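EGF family domain-containing protein (PDB 4Z80) binds a RON2-type peptide as an AMA-family surface antigen and probably acts in host-cell invasion by Toxoplasma gondii at the moving junction. Local coordinates at residues 190-198 and 205-213. Sequence-based numbering, arbitrary orientation.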
# COMPACT_ATOMS: atom_id res chain seq x y z
N ASN A 190 25.44 1.13 2.80
CA ASN A 190 24.65 2.02 1.95
C ASN A 190 23.34 2.38 2.64
O ASN A 190 22.28 1.87 2.28
CB ASN A 190 24.38 1.36 0.60
CG ASN A 190 23.76 2.32 -0.40
OD1 ASN A 190 23.96 3.53 -0.32
ND2 ASN A 190 23.02 1.78 -1.36
N PRO A 191 23.41 3.26 3.64
CA PRO A 191 22.19 3.54 4.41
C PRO A 191 21.22 4.45 3.68
O PRO A 191 21.58 5.19 2.75
CB PRO A 191 22.71 4.20 5.68
CG PRO A 191 24.01 4.81 5.29
CD PRO A 191 24.59 3.93 4.21
N LEU A 192 19.96 4.38 4.10
CA LEU A 192 18.91 5.24 3.58
C LEU A 192 18.91 6.52 4.40
O LEU A 192 18.72 6.49 5.61
CB LEU A 192 17.57 4.53 3.67
CG LEU A 192 16.34 5.20 3.05
CD1 LEU A 192 16.53 5.45 1.57
CD2 LEU A 192 15.12 4.32 3.32
N ARG A 193 19.13 7.65 3.73
CA ARG A 193 19.35 8.91 4.43
C ARG A 193 18.07 9.72 4.64
O ARG A 193 17.31 9.93 3.70
CB ARG A 193 20.34 9.79 3.66
CG ARG A 193 21.67 9.13 3.33
CD ARG A 193 22.67 9.25 4.45
NE ARG A 193 23.97 8.73 4.04
CZ ARG A 193 24.91 8.30 4.88
NH1 ARG A 193 24.71 8.33 6.19
NH2 ARG A 193 26.05 7.83 4.40
N PHE A 194 17.86 10.18 5.87
CA PHE A 194 16.80 11.13 6.18
C PHE A 194 17.41 12.51 6.27
O PHE A 194 17.07 13.41 5.50
CB PHE A 194 16.11 10.75 7.49
CG PHE A 194 14.95 11.65 7.89
CD1 PHE A 194 14.21 12.35 6.95
CD2 PHE A 194 14.61 11.77 9.23
CE1 PHE A 194 13.15 13.16 7.35
CE2 PHE A 194 13.55 12.57 9.63
CZ PHE A 194 12.83 13.26 8.69
N LEU A 195 18.34 12.67 7.21
CA LEU A 195 19.16 13.87 7.30
C LEU A 195 20.56 13.50 6.83
O LEU A 195 21.31 12.84 7.55
CB LEU A 195 19.17 14.42 8.73
CG LEU A 195 17.79 14.48 9.39
CD1 LEU A 195 17.89 15.05 10.79
CD2 LEU A 195 16.82 15.28 8.54
N ASP A 196 20.88 13.89 5.61
CA ASP A 196 22.15 13.53 4.99
C ASP A 196 23.25 14.48 5.43
O ASP A 196 23.36 15.60 4.93
CB ASP A 196 22.02 13.54 3.46
CG ASP A 196 23.23 12.93 2.78
OD1 ASP A 196 24.21 12.60 3.48
OD2 ASP A 196 23.21 12.80 1.54
N THR A 197 24.05 14.02 6.38
CA THR A 197 25.08 14.86 6.98
C THR A 197 26.32 14.96 6.10
O THR A 197 27.22 15.75 6.37
CB THR A 197 25.46 14.32 8.37
OG1 THR A 197 25.91 12.96 8.24
CG2 THR A 197 24.25 14.37 9.30
N THR A 198 26.35 14.17 5.03
CA THR A 198 27.44 14.23 4.06
C THR A 198 27.23 15.39 3.08
O THR A 198 28.08 15.64 2.22
CB THR A 198 27.58 12.92 3.26
OG1 THR A 198 26.49 12.80 2.33
CG2 THR A 198 27.59 11.71 4.20
N PRO A 205 23.67 21.78 9.04
CA PRO A 205 24.74 20.80 8.79
C PRO A 205 24.28 19.51 8.10
O PRO A 205 24.87 18.45 8.33
CB PRO A 205 25.26 20.51 10.20
CG PRO A 205 24.06 20.65 11.06
CD PRO A 205 23.26 21.77 10.46
N TYR A 206 23.25 19.60 7.27
CA TYR A 206 22.75 18.43 6.55
C TYR A 206 21.76 18.85 5.48
O TYR A 206 21.27 19.98 5.49
CB TYR A 206 22.08 17.44 7.51
CG TYR A 206 20.95 18.05 8.30
CD1 TYR A 206 19.66 18.09 7.80
CD2 TYR A 206 21.18 18.60 9.55
CE1 TYR A 206 18.63 18.65 8.52
CE2 TYR A 206 20.16 19.17 10.29
CZ TYR A 206 18.88 19.19 9.76
OH TYR A 206 17.86 19.76 10.49
N THR A 207 21.47 17.93 4.56
CA THR A 207 20.39 18.12 3.61
C THR A 207 19.26 17.15 3.97
O THR A 207 19.51 15.97 4.23
CB THR A 207 20.85 17.90 2.16
OG1 THR A 207 21.90 18.81 1.84
CG2 THR A 207 19.69 18.13 1.19
N GLU A 208 18.04 17.66 3.99
CA GLU A 208 16.87 16.87 4.38
C GLU A 208 16.29 16.10 3.20
O GLU A 208 16.02 16.67 2.15
CB GLU A 208 15.79 17.78 4.98
CG GLU A 208 14.56 17.03 5.48
CD GLU A 208 13.42 17.96 5.86
OE1 GLU A 208 13.66 19.19 5.99
OE2 GLU A 208 12.28 17.47 6.03
N TYR A 209 16.10 14.80 3.40
CA TYR A 209 15.41 13.95 2.44
C TYR A 209 14.24 13.26 3.15
O TYR A 209 13.54 13.91 3.92
CB TYR A 209 16.39 12.94 1.81
CG TYR A 209 17.47 13.59 0.98
CD1 TYR A 209 17.16 14.17 -0.25
CD2 TYR A 209 18.78 13.63 1.41
CE1 TYR A 209 18.14 14.77 -1.02
CE2 TYR A 209 19.77 14.23 0.65
CZ TYR A 209 19.44 14.79 -0.57
OH TYR A 209 20.41 15.39 -1.34
N ALA A 210 14.05 11.97 2.90
CA ALA A 210 12.95 11.21 3.48
C ALA A 210 13.18 9.74 3.19
O ALA A 210 13.85 9.41 2.22
CB ALA A 210 11.63 11.66 2.92
N PHE A 211 12.62 8.86 4.02
CA PHE A 211 12.69 7.43 3.73
C PHE A 211 11.73 7.01 2.60
O PHE A 211 11.88 5.93 2.04
CB PHE A 211 12.39 6.59 4.97
CG PHE A 211 13.44 6.66 6.06
CD1 PHE A 211 14.70 7.21 5.83
CD2 PHE A 211 13.16 6.16 7.32
CE1 PHE A 211 15.64 7.25 6.85
CE2 PHE A 211 14.09 6.20 8.33
CZ PHE A 211 15.33 6.75 8.10
N HIS A 212 10.75 7.86 2.30
CA HIS A 212 9.75 7.59 1.27
C HIS A 212 9.09 8.89 0.86
O HIS A 212 9.14 9.88 1.60
CB HIS A 212 8.70 6.60 1.79
CG HIS A 212 7.87 7.14 2.90
ND1 HIS A 212 6.55 7.52 2.73
CD2 HIS A 212 8.18 7.41 4.19
CE1 HIS A 212 6.08 7.97 3.88
NE2 HIS A 212 7.05 7.92 4.78
N GLY A 213 8.47 8.90 -0.32
CA GLY A 213 7.78 10.07 -0.82
C GLY A 213 8.68 10.98 -1.63
O GLY A 213 9.90 10.83 -1.62
O HOH W 1 16.33 9.20 1.23
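Phe194 and Phe211 pack tightly and bury the most surface in this contact: the edge of the Phe194 ring is turned toward the face of Phe211 in a tilted edge-to-face pair, centroids 5.9 Å apart and planes at 59°. Phe194 CB also presses on Phe211 CE1 at 3.6 Å, while Leu192 CG comes to 3.8 Å from Phe211 CD1. With chi1 at -178°, CG of Phe194 stands opposite the backbone N, and its ring edge lies beside the Tyr209 carbonyl; Leu195 CD2 sits over the centre of one ring face. Strands 195-196 and 207-208 make a short antiparallel beta hairpin, Asp196 and Thr207 being its hydrogen-bonded pair, with Asp196 N to Thr207 O at 2.8 Å and Thr207 N returning to Asp196 O. Tyr209 N donates almost straight to Phe194 O, 2.7 Å away with 169° at the hydrogen. Beyond that bond the fit is looser: the backbones spread, and one water bridges them by donating to both Arg193 O and Ala210 O. Leu195 and Tyr206 point the same way, side by side, Leu195 CB lying off-centre over the phenol ring at 4.3 Å from its centroid; Ile25 of the bound peptide chain packs on both, so the hairpin contributes to the peptide-binding surface. The side of Asp196 and Tyr209 is more polar. There Asp196 CB meets the edge of the Tyr209 ring. Asp196 OD1 closes an Asx turn with Thr198 N, and from the same face of the carboxylate Thr198 OG1 donates to Asp196 OD1 at 2.6 Å. Asp196 OD2 is salt-bridged to Lys244, whereas Arg193 NE approaches Asp196 OD1 only as a long charge contact. At the partly exposed, looser end with Pro205, Thr197 CG2 merely brushes Tyr206 CB, and Ile31 of the peptide chain packs on Thr197.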